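Local coordinates for protein aldose-aldose oxidoreductase (Caulobacter crescentus, PDB 5A04) that probably transfers hydride between aldose sugars by way of a bound nicotinamide cofactor, oxidising one sugar and reducing another, at residues R172-L183 / R217-F227; E201-E209 / A330-L339. All coordinates share one frame; numbering follows the deposited sequence.

Interaction 1 (R172-L183 / R217-F227); sequences RLNRALAGGGSL and RFGEVEDIINF. With NDP (NADPH dihydro-nicotinamide-adenine-dinucleotide phosphate), chain G; BGC (beta-D-glucopyranose), chain H.
Val-221 overlaps the backbone of Gly-181: CB of Val-221 lies 3.4 Å from CA of Gly-181, tighter than a usual carbon contact, while its CG1 reaches the carbonyl of Gly-180 and its CG2 turns to CD2 of Leu-173. Here, in the C-terminal alpha/beta domain, the loop leading into strand 224-230 is laid against the glycine run ending in Gly-181, the N-cap of helix 182-198. A CB built on Gly-181 would clash with the carbonyl oxygen of Glu-222. That glutamate reaches the start of the helix because CG stands between the backbone N and the carbonyl carbon (chi1 80°) and the chain bends again at chi2. Its OE1 takes the N-H of Gly-181 at 2.8 Å from above the carboxylate plane, and OE2 receives Leu-183 N at 3.1 Å, nearly along the C-O axis; Tyr-328 also bonds OE2. Amides at a helix start would probably stabilise the negative charge. Farther out, Arg-175 holds Glu-220 by three bonds: the backbone N to OE1, nearly straight (166°), and NE and NH2 together on the carbonyl oxygen, both bent. From the same segment Arg-172 reaches the pocket, its extended chain placing NH2 2.8 Å from O2N of NADPH and 3.2 Å from O2 of glucose, both at the guanidinium edge. Leu-183 packs its CB on CG2 of Ile-225, and Ser-182 OG donates to Asp-223 O at 2.7 Å.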
loop_
_atom_site.group_PDB
_atom_site.type_symbol
_atom_site.label_atom_id
_atom_site.label_comp_id
_atom_site.label_asym_id
_atom_site.label_seq_id
_atom_site.Cartn_x
_atom_site.Cartn_y
_atom_site.Cartn_z
ATOM N N ARG A 172 2.124 4.958 -25.451
ATOM C CA ARG A 172 2.417 4.993 -24.011
ATOM C C ARG A 172 3.787 4.414 -23.654
ATOM O O ARG A 172 4.334 4.729 -22.598
ATOM C CB ARG A 172 1.329 4.253 -23.220
ATOM C CG ARG A 172 0.063 5.078 -22.980
ATOM C CD ARG A 172 -1.028 4.216 -22.341
ATOM N NE ARG A 172 -2.234 4.990 -22.029
ATOM C CZ ARG A 172 -3.190 5.286 -22.908
ATOM N NH1 ARG A 172 -3.091 4.888 -24.174
ATOM N NH2 ARG A 172 -4.257 5.975 -22.514
ATOM N N LEU A 173 4.342 3.572 -24.525
ATOM C CA LEU A 173 5.617 2.910 -24.238
ATOM C C LEU A 173 6.756 3.544 -25.032
ATOM O O LEU A 173 7.865 3.024 -25.079
ATOM C CB LEU A 173 5.511 1.411 -24.542
ATOM C CG LEU A 173 4.477 0.765 -23.603
ATOM C CD1 LEU A 173 4.267 -0.695 -23.949
ATOM C CD2 LEU A 173 4.915 0.895 -22.144
ATOM N N ASN A 174 6.447 4.675 -25.650
ATOM C CA ASN A 174 7.407 5.451 -26.423
ATOM C C ASN A 174 7.728 6.750 -25.679
ATOM O O ASN A 174 6.836 7.562 -25.454
ATOM C CB ASN A 174 6.829 5.735 -27.810
ATOM C CG ASN A 174 7.757 6.573 -28.666
ATOM O OD1 ASN A 174 7.763 7.795 -28.576
ATOM N ND2 ASN A 174 8.555 5.912 -29.494
ATOM N N ARG A 175 8.977 6.936 -25.259
ATOM C CA ARG A 175 9.281 8.060 -24.378
ATOM C C ARG A 175 8.992 9.395 -25.055
ATOM O O ARG A 175 8.502 10.323 -24.409
ATOM C CB ARG A 175 10.743 8.028 -23.902
ATOM C CG ARG A 175 11.109 9.285 -23.085
ATOM C CD ARG A 175 12.439 9.173 -22.346
ATOM N NE ARG A 175 12.397 8.132 -21.326
ATOM C CZ ARG A 175 11.864 8.277 -20.116
ATOM N NH1 ARG A 175 11.347 9.444 -19.747
ATOM N NH2 ARG A 175 11.857 7.252 -19.276
ATOM N N ALA A 176 9.282 9.496 -26.350
ATOM C CA ALA A 176 9.064 10.777 -27.036
ATOM C C ALA A 176 7.595 11.234 -27.019
ATOM O O ALA A 176 7.328 12.428 -27.016
ATOM C CB ALA A 176 9.573 10.704 -28.476
ATOM N N LEU A 177 6.650 10.294 -27.011
ATOM C CA LEU A 177 5.234 10.642 -27.074
ATOM C C LEU A 177 4.569 10.603 -25.699
ATOM O O LEU A 177 3.586 11.306 -25.459
ATOM C CB LEU A 177 4.491 9.692 -28.031
ATOM C CG LEU A 177 4.837 9.835 -29.517
ATOM C CD1 LEU A 177 4.140 8.763 -30.354
ATOM C CD2 LEU A 177 4.453 11.227 -30.003
ATOM N N ALA A 178 5.098 9.777 -24.802
ATOM C CA ALA A 178 4.471 9.571 -23.494
ATOM C C ALA A 178 5.076 10.419 -22.384
ATOM O O ALA A 178 4.397 10.734 -21.410
ATOM C CB ALA A 178 4.551 8.102 -23.101
ATOM N N GLY A 179 6.358 10.757 -22.504
ATOM C CA GLY A 179 7.036 11.542 -21.483
ATOM C C GLY A 179 7.516 10.741 -20.280
ATOM O O GLY A 179 8.233 11.249 -19.418
ATOM N N GLY A 180 7.125 9.474 -20.220
ATOM C CA GLY A 180 7.462 8.621 -19.093
ATOM C C GLY A 180 6.550 7.408 -19.133
ATOM O O GLY A 180 5.698 7.302 -20.017
ATOM N N GLY A 181 6.734 6.505 -18.175
ATOM C CA GLY A 181 6.028 5.234 -18.154
ATOM C C GLY A 181 4.778 5.240 -17.294
ATOM O O GLY A 181 3.969 6.172 -17.368
ATOM N N SER A 182 4.618 4.204 -16.470
ATOM C CA SER A 182 3.388 4.038 -15.682
ATOM C C SER A 182 3.016 5.260 -14.837
ATOM O O SER A 182 1.840 5.566 -14.681
ATOM C CB SER A 182 3.499 2.807 -14.772
ATOM O OG SER A 182 4.372 3.058 -13.674
ATOM N N LEU A 183 4.004 5.972 -14.302
ATOM C CA LEU A 183 3.698 7.113 -13.450
ATOM C C LEU A 183 2.960 8.198 -14.219
ATOM O O LEU A 183 2.083 8.859 -13.678
ATOM C CB LEU A 183 4.977 7.689 -12.842
ATOM C CG LEU A 183 4.804 8.880 -11.890
ATOM C CD1 LEU A 183 3.794 8.544 -10.777
ATOM C CD2 LEU A 183 6.158 9.291 -11.302
ATOM N N ARG A 217 8.236 -4.495 -23.794
ATOM C CA ARG A 217 7.411 -3.318 -23.527
ATOM C C ARG A 217 8.218 -2.154 -22.949
ATOM O O ARG A 217 7.807 -0.997 -23.049
ATOM C CB ARG A 217 6.293 -3.663 -22.542
ATOM C CG ARG A 217 5.235 -4.595 -23.081
ATOM C CD ARG A 217 4.259 -4.982 -21.962
ATOM N NE ARG A 217 4.886 -5.852 -20.971
ATOM C CZ ARG A 217 4.330 -6.218 -19.815
ATOM N NH1 ARG A 217 3.115 -5.795 -19.480
ATOM N NH2 ARG A 217 4.996 -7.020 -18.984
ATOM N N PHE A 218 9.346 -2.465 -22.316
ATOM C CA PHE A 218 9.950 -1.501 -21.399
ATOM C C PHE A 218 11.391 -1.124 -21.762
ATOM O O PHE A 218 12.247 -1.010 -20.892
ATOM C CB PHE A 218 9.894 -2.050 -19.967
ATOM C CG PHE A 218 8.491 -2.367 -19.483
ATOM C CD1 PHE A 218 7.484 -1.417 -19.547
ATOM C CD2 PHE A 218 8.189 -3.623 -18.968
ATOM C CE1 PHE A 218 6.190 -1.710 -19.104
ATOM C CE2 PHE A 218 6.907 -3.930 -18.532
ATOM C CZ PHE A 218 5.904 -2.975 -18.592
ATOM N N GLY A 219 11.646 -0.919 -23.050
ATOM C CA GLY A 219 12.950 -0.461 -23.489
ATOM C C GLY A 219 13.151 1.018 -23.205
ATOM O O GLY A 219 14.289 1.484 -23.088
ATOM N N GLU A 220 12.056 1.770 -23.096
ATOM C CA GLU A 220 12.177 3.228 -23.014
ATOM C C GLU A 220 11.603 3.860 -21.748
ATOM O O GLU A 220 12.123 4.868 -21.278
ATOM C CB GLU A 220 11.514 3.885 -24.229
ATOM C CG GLU A 220 12.106 3.424 -25.543
ATOM C CD GLU A 220 11.790 4.354 -26.689
ATOM O OE1 GLU A 220 11.092 5.371 -26.473
ATOM O OE2 GLU A 220 12.248 4.060 -27.807
ATOM N N VAL A 221 10.531 3.287 -21.208
ATOM C CA VAL A 221 9.878 3.896 -20.053
ATOM C C VAL A 221 9.751 2.896 -18.907
ATOM O O VAL A 221 9.990 1.701 -19.102
ATOM C CB VAL A 221 8.483 4.457 -20.420
ATOM C CG1 VAL A 221 8.607 5.474 -21.564
ATOM C CG2 VAL A 221 7.509 3.335 -20.796
ATOM N N GLU A 222 9.366 3.374 -17.721
ATOM C CA GLU A 222 9.388 2.516 -16.536
ATOM C C GLU A 222 8.109 1.707 -16.377
ATOM O O GLU A 222 7.023 2.125 -16.793
ATOM C CB GLU A 222 9.654 3.341 -15.261
ATOM C CG GLU A 222 8.463 4.101 -14.664
ATOM C CD GLU A 222 8.063 5.359 -15.429
ATOM O OE1 GLU A 222 8.791 5.793 -16.358
ATOM O OE2 GLU A 222 6.998 5.935 -15.086
ATOM N N ASP A 223 8.264 0.544 -15.753
ATOM C CA ASP A 223 7.144 -0.332 -15.438
ATOM C C ASP A 223 6.613 0.022 -14.054
ATOM O O ASP A 223 5.581 0.680 -13.941
ATOM C CB ASP A 223 7.588 -1.796 -15.514
ATOM C CG ASP A 223 6.544 -2.760 -14.968
ATOM O OD1 ASP A 223 5.378 -2.357 -14.786
ATOM O OD2 ASP A 223 6.905 -3.930 -14.742
ATOM N N ILE A 224 7.311 -0.414 -13.010
ATOM C CA ILE A 224 6.905 -0.095 -11.641
ATOM C C ILE A 224 7.699 1.083 -11.089
ATOM O O ILE A 224 8.925 1.114 -11.184
ATOM C CB ILE A 224 7.080 -1.304 -10.689
ATOM C CG1 ILE A 224 6.093 -2.416 -11.058
ATOM C CG2 ILE A 224 6.847 -0.880 -9.241
ATOM C CD1 ILE A 224 6.319 -3.725 -10.274
ATOM N N ILE A 225 7.002 2.063 -10.534
ATOM C CA ILE A 225 7.686 3.054 -9.705
ATOM C C ILE A 225 6.765 3.408 -8.537
ATOM O O ILE A 225 5.745 4.088 -8.679
ATOM C CB ILE A 225 8.150 4.308 -10.523
ATOM C CG1 ILE A 225 8.921 5.276 -9.616
ATOM C CG2 ILE A 225 6.978 5.010 -11.257
ATOM C CD1 ILE A 225 9.660 6.377 -10.402
ATOM N N ASN A 226 7.116 2.870 -7.374
ATOM C CA ASN A 226 6.322 3.057 -6.169
ATOM C C ASN A 226 6.905 4.205 -5.389
ATOM O O ASN A 226 8.125 4.406 -5.398
ATOM C CB ASN A 226 6.309 1.778 -5.326
ATOM C CG ASN A 226 5.742 0.598 -6.089
ATOM O OD1 ASN A 226 4.946 0.772 -7.028
ATOM N ND2 ASN A 226 6.139 -0.611 -5.693
ATOM N N PHE A 227 6.060 4.971 -4.719
ATOM C CA PHE A 227 6.570 6.152 -4.044
ATOM C C PHE A 227 5.886 6.398 -2.717
ATOM O O PHE A 227 4.778 5.907 -2.452
ATOM C CB PHE A 227 6.470 7.396 -4.953
ATOM C CG PHE A 227 5.111 7.618 -5.579
ATOM C CD1 PHE A 227 4.728 6.925 -6.730
ATOM C CD2 PHE A 227 4.240 8.565 -5.047
ATOM C CE1 PHE A 227 3.460 7.154 -7.319
ATOM C CE2 PHE A 227 2.991 8.803 -5.637
ATOM C CZ PHE A 227 2.605 8.095 -6.767
HETATM P PA NDP G . -5.240 6.665 -28.268
HETATM O O1A NDP G . -3.923 6.222 -28.802
HETATM O O2A NDP G . -6.353 5.660 -28.156
HETATM O O5B NDP G . -5.806 7.945 -29.130
HETATM C C5B NDP G . -4.788 8.896 -29.258
HETATM C C4B NDP G . -5.218 9.782 -30.436
HETATM O O4B NDP G . -4.432 10.975 -30.489
HETATM C C3B NDP G . -4.989 9.028 -31.767
HETATM O O3B NDP G . -6.081 8.229 -32.093
HETATM C C2B NDP G . -4.952 10.202 -32.753
HETATM O O2B NDP G . -6.143 10.646 -33.051
HETATM C C1B NDP G . -4.290 11.329 -31.851
HETATM N N9A NDP G . -2.874 11.537 -32.166
HETATM C C8A NDP G . -2.283 12.712 -32.620
HETATM N N7A NDP G . -0.961 12.583 -32.847
HETATM C C5A NDP G . -0.681 11.252 -32.523
HETATM C C6A NDP G . 0.513 10.507 -32.543
HETATM N N6A NDP G . 1.692 11.097 -32.941
HETATM N N1A NDP G . 0.541 9.190 -32.173
HETATM C C2A NDP G . -0.683 8.669 -31.784
HETATM N N3A NDP G . -1.885 9.250 -31.707
HETATM C C4A NDP G . -1.864 10.573 -32.096
HETATM O O3 NDP G . -4.796 7.215 -26.766
HETATM P PN NDP G . -5.983 7.337 -25.657
HETATM O O1N NDP G . -7.184 8.030 -26.157
HETATM O O2N NDP G . -6.007 6.173 -24.692
HETATM O O5D NDP G . -5.220 8.524 -24.607
HETATM C C5D NDP G . -5.116 9.793 -25.191
HETATM C C4D NDP G . -4.981 10.817 -24.029
HETATM O O4D NDP G . -6.110 10.632 -23.121
HETATM C C3D NDP G . -3.693 10.550 -23.164
HETATM O O3D NDP G . -3.170 11.799 -22.675
HETATM C C2D NDP G . -4.217 9.737 -21.989
HETATM O O2D NDP G . -3.475 9.965 -20.803
HETATM C C1D NDP G . -5.641 10.372 -21.818
HETATM N N1N NDP G . -6.566 9.396 -21.237
HETATM C C2N NDP G . -7.309 9.728 -20.115
HETATM C C3N NDP G . -8.186 8.815 -19.602
HETATM C C7N NDP G . -8.968 9.158 -18.416
HETATM O O7N NDP G . -9.654 8.314 -17.810
HETATM N N7N NDP G . -8.954 10.471 -17.954
HETATM C C4N NDP G . -8.380 7.465 -20.202
HETATM C C5N NDP G . -7.517 7.197 -21.362
HETATM C C6N NDP G . -6.682 8.121 -21.834
HETATM P P2B NDP G . -6.449 11.102 -34.684
HETATM O O1X NDP G . -5.312 12.071 -34.916
HETATM O O2X NDP G . -6.328 9.759 -35.337
HETATM O O3X NDP G . -7.849 11.704 -34.596
HETATM C C2 BGC H . -5.153 5.915 -18.489
HETATM C C3 BGC H . -5.543 4.586 -19.152
HETATM C C4 BGC H . -6.181 3.675 -18.145
HETATM C C5 BGC H . -7.315 4.371 -17.410
HETATM C C6 BGC H . -7.786 3.476 -16.234
HETATM C C1 BGC H . -6.379 6.451 -17.899
HETATM O O1 BGC H . -6.134 7.759 -17.381
HETATM O O2 BGC H . -4.619 6.784 -19.481
HETATM O O3 BGC H . -4.353 4.014 -19.672
HETATM O O4 BGC H . -6.672 2.516 -18.801
HETATM O O5 BGC H . -6.879 5.597 -16.866
HETATM O O6 BGC H . -8.977 4.011 -15.642
HETATM O O HOH W 1 9.184 1.379 -23.207
HETATM O O HOH W 2 11.311 6.473 -16.249
HETATM O O HOH W 3 10.960 7.744 -27.788
#

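Interaction 2 (E201-E209 / A330-L339); sequences EPVAVNAVE and AAREGRTVKL
Asn-206 approaches Thr-336 obliquely. Its CB leads to CG, set beside the backbone N and opposite the carbonyl carbon (chi1 -81°) and 3.6 Å from Thr-336 OG1; OD1 accepts from Thr-336 OG1 at 2.6 Å, the donor tilted 19° from the carbonyl plane. OD1 also lies 3.3 Å from CA of Thr-336, and ND2 turns to OE1 of Gln-228 on the next strand, so both ends of the amide are engaged. With an alanine here, the Thr-336 hydroxyl would probably lose this acceptor and Gln-228 OE1 its amide donor. An antiparallel ladder adds strand 337-338, the outermost of the mixed sheet within this chain: Val-205 and Val-337 form a hydrogen-bonded pair, with Val-337 N to Val-205 O at 2.8 Å and in the carbonyl plane. A classic beta bulge lies next to it, Val-203 and Ala-204 both facing Leu-230. Leu-339 N still reaches Val-203 O, but from 60° above its carbonyl plane. The end of helix 314-333 rests on the strand through small side chains, CB of Ala-207 meeting those of Ala-330 and Ala-331, the latter at 3.9 Å. The chain's last residue packs separately, Leu-339 CD1 lying 3.9 Å from Val-205 CG2.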
loop_
_atom_site.group_PDB
_atom_site.type_symbol
_atom_site.label_atom_id
_atom_site.label_comp_id
_atom_site.label_asym_id
_atom_site.label_seq_id
_atom_site.Cartn_x
_atom_site.Cartn_y
_atom_site.Cartn_z
ATOM N N GLU A 201 -0.199 19.262 0.017
ATOM C CA GLU A 201 0.873 19.033 -0.951
ATOM C C GLU A 201 2.078 18.436 -0.241
ATOM O O GLU A 201 2.422 18.869 0.856
ATOM C CB GLU A 201 1.264 20.345 -1.650
ATOM C CG GLU A 201 0.086 21.066 -2.277
ATOM C CD GLU A 201 -0.516 20.294 -3.435
ATOM O OE1 GLU A 201 0.231 19.529 -4.086
ATOM O OE2 GLU A 201 -1.720 20.470 -3.709
ATOM N N PRO A 202 2.735 17.449 -0.870
ATOM C CA PRO A 202 3.799 16.728 -0.157
ATOM C C PRO A 202 5.045 17.577 0.066
ATOM O O PRO A 202 5.319 18.493 -0.717
ATOM C CB PRO A 202 4.106 15.537 -1.070
ATOM C CG PRO A 202 3.589 15.929 -2.416
ATOM C CD PRO A 202 2.466 16.895 -2.209
ATOM N N VAL A 203 5.771 17.284 1.138
ATOM C CA VAL A 203 7.019 18.000 1.405
ATOM C C VAL A 203 8.225 17.080 1.289
ATOM O O VAL A 203 9.366 17.538 1.346
ATOM C CB VAL A 203 7.019 18.660 2.795
ATOM C CG1 VAL A 203 6.056 19.844 2.810
ATOM C CG2 VAL A 203 6.682 17.645 3.878
ATOM N N ALA A 204 7.986 15.782 1.129
ATOM C CA ALA A 204 9.095 14.853 0.956
ATOM C C ALA A 204 8.626 13.638 0.185
ATOM O O ALA A 204 7.468 13.227 0.315
ATOM C CB ALA A 204 9.684 14.443 2.308
ATOM N N VAL A 205 9.528 13.079 -0.614
ATOM C CA VAL A 205 9.205 12.007 -1.541
ATOM C C VAL A 205 10.307 10.952 -1.555
ATOM O O VAL A 205 11.484 11.299 -1.694
ATOM C CB VAL A 205 9.045 12.556 -2.978
ATOM C CG1 VAL A 205 8.765 11.420 -3.955
ATOM C CG2 VAL A 205 7.953 13.621 -3.028
ATOM N N ASN A 206 9.925 9.684 -1.406
ATOM C CA ASN A 206 10.792 8.528 -1.692
ATOM C C ASN A 206 10.245 7.782 -2.885
ATOM O O ASN A 206 9.039 7.817 -3.126
ATOM C CB ASN A 206 10.848 7.525 -0.524
ATOM C CG ASN A 206 11.807 7.916 0.567
ATOM O OD1 ASN A 206 12.768 8.657 0.344
ATOM N ND2 ASN A 206 11.564 7.389 1.767
ATOM N N ALA A 207 11.098 7.046 -3.585
ATOM C CA ALA A 207 10.613 6.175 -4.650
ATOM C C ALA A 207 11.577 5.037 -4.941
ATOM O O ALA A 207 12.788 5.166 -4.760
ATOM C CB ALA A 207 10.354 6.982 -5.929
ATOM N N VAL A 208 11.010 3.925 -5.401
ATOM C CA VAL A 208 11.769 2.781 -5.893
ATOM C C VAL A 208 11.226 2.410 -7.273
ATOM O O VAL A 208 10.006 2.308 -7.453
ATOM C CB VAL A 208 11.670 1.563 -4.930
ATOM C CG1 VAL A 208 12.361 1.866 -3.613
ATOM C CG2 VAL A 208 10.245 1.198 -4.669
ATOM N N GLU A 209 12.116 2.232 -8.247
ATOM C CA GLU A 209 11.713 1.789 -9.575
ATOM C C GLU A 209 12.097 0.339 -9.804
ATOM O O GLU A 209 13.139 -0.121 -9.335
ATOM C CB GLU A 209 12.342 2.672 -10.665
ATOM C CG GLU A 209 11.789 2.372 -12.056
ATOM C CD GLU A 209 12.790 2.588 -13.173
ATOM O OE1 GLU A 209 13.540 3.604 -13.127
ATOM O OE2 GLU A 209 12.810 1.737 -14.101
ATOM N N ALA A 330 13.832 10.967 -7.008
ATOM C CA ALA A 330 14.051 10.181 -5.795
ATOM C C ALA A 330 14.466 8.761 -6.124
ATOM O O ALA A 330 15.316 8.195 -5.441
ATOM C CB ALA A 330 12.789 10.177 -4.913
ATOM N N ALA A 331 13.868 8.186 -7.166
ATOM C CA ALA A 331 14.224 6.826 -7.586
ATOM C C ALA A 331 15.597 6.798 -8.254
ATOM O O ALA A 331 16.375 5.861 -8.067
ATOM C CB ALA A 331 13.165 6.264 -8.530
ATOM N N ARG A 332 15.876 7.825 -9.043
ATOM C CA ARG A 332 17.146 7.904 -9.756
ATOM C C ARG A 332 18.313 8.091 -8.785
ATOM O O ARG A 332 19.392 7.478 -8.942
ATOM C CB ARG A 332 17.091 9.058 -10.782
ATOM C CG ARG A 332 18.369 9.277 -11.552
ATOM C CD ARG A 332 18.138 10.237 -12.728
ATOM N NE ARG A 332 17.621 11.556 -12.328
ATOM C CZ ARG A 332 16.407 12.021 -12.639
ATOM N NH1 ARG A 332 15.551 11.279 -13.340
ATOM N NH2 ARG A 332 16.036 13.236 -12.248
ATOM N N GLU A 333 18.100 8.936 -7.780
ATOM C CA GLU A 333 19.169 9.294 -6.839
ATOM C C GLU A 333 19.205 8.443 -5.568
ATOM O O GLU A 333 20.169 8.506 -4.799
ATOM C CB GLU A 333 19.051 10.782 -6.465
ATOM C CG GLU A 333 19.280 11.703 -7.679
ATOM C CD GLU A 333 19.378 13.183 -7.352
ATOM O OE1 GLU A 333 19.380 13.557 -6.167
ATOM O OE2 GLU A 333 19.456 13.979 -8.305
ATOM N N GLY A 334 18.166 7.648 -5.346
ATOM C CA GLY A 334 18.068 6.841 -4.139
ATOM C C GLY A 334 18.126 7.651 -2.854
ATOM O O GLY A 334 18.853 7.306 -1.907
ATOM N N ARG A 335 17.367 8.736 -2.811
ATOM C CA ARG A 335 17.322 9.569 -1.619
ATOM C C ARG A 335 15.973 10.253 -1.504
ATOM O O ARG A 335 15.211 10.316 -2.470
ATOM C CB ARG A 335 18.446 10.608 -1.630
ATOM C CG ARG A 335 18.260 11.663 -2.669
ATOM C CD ARG A 335 19.305 12.789 -2.598
ATOM N NE ARG A 335 19.039 13.745 -3.675
ATOM C CZ ARG A 335 18.208 14.787 -3.579
ATOM N NH1 ARG A 335 17.569 15.045 -2.439
ATOM N NH2 ARG A 335 18.023 15.585 -4.626
ATOM N N THR A 336 15.665 10.736 -0.309
ATOM C CA THR A 336 14.418 11.454 -0.085
ATOM C C THR A 336 14.554 12.827 -0.732
ATOM O O THR A 336 15.527 13.545 -0.479
ATOM C CB THR A 336 14.106 11.569 1.419
ATOM O OG1 THR A 336 14.092 10.256 1.987
ATOM C CG2 THR A 336 12.742 12.224 1.650
ATOM N N VAL A 337 13.604 13.180 -1.591
ATOM C CA VAL A 337 13.610 14.491 -2.219
ATOM C C VAL A 337 12.660 15.420 -1.488
ATOM O O VAL A 337 11.490 15.084 -1.263
ATOM C CB VAL A 337 13.220 14.406 -3.708
ATOM C CG1 VAL A 337 13.060 15.808 -4.303
ATOM C CG2 VAL A 337 14.266 13.590 -4.470
ATOM N N LYS A 338 13.171 16.589 -1.103
ATOM C CA LYS A 338 12.363 17.564 -0.375
ATOM C C LYS A 338 11.670 18.531 -1.325
ATOM O O LYS A 338 12.253 18.964 -2.316
ATOM C CB LYS A 338 13.232 18.342 0.616
ATOM C CG LYS A 338 13.743 17.506 1.782
ATOM C CD LYS A 338 14.398 18.397 2.829
ATOM C CE LYS A 338 14.931 17.597 4.010
ATOM N NZ LYS A 338 15.567 18.490 5.022
ATOM N N LEU A 339 10.421 18.862 -1.007
ATOM C CA LEU A 339 9.621 19.791 -1.799
ATOM C C LEU A 339 9.083 20.920 -0.937
ATOM O O LEU A 339 9.009 20.796 0.286
ATOM C CB LEU A 339 8.447 19.069 -2.456
ATOM C CG LEU A 339 8.791 18.076 -3.554
ATOM C CD1 LEU A 339 7.527 17.396 -4.014
ATOM C CD2 LEU A 339 9.455 18.819 -4.703
ATOM O OXT LEU A 339 8.680 21.963 -1.452
HETATM O O HOH W 4 13.973 7.328 -2.891
HETATM O O HOH W 5 14.917 2.991 -7.881
#

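Both contacts reach one sheet of the C-terminal alpha/beta domain, where strands 224-230 and 204-210 are neighbours; Asn-226 O lies 2.9 Å from Val-208 N, a probable hydrogen bond. Interaction 1 is the more buried (12 of 16 touching residues) and extends to the cofactor and sugar; its bonds run mostly from side chain to backbone, at the start of helix 182-198 and between Arg-175 and Glu-220. Interaction 2 is partly buried, lies at the sheet's edge within this chain, and relies on strand-to-strand backbone bonds and alanine packing, with one side-chain hydrogen bond. Helix 314-333 serves both, packing Ile-327 against Ile-225 and Val-205. Both touch the second subunit, through Asp-223 to its Arg-155 and Asn-206 to its Val-208.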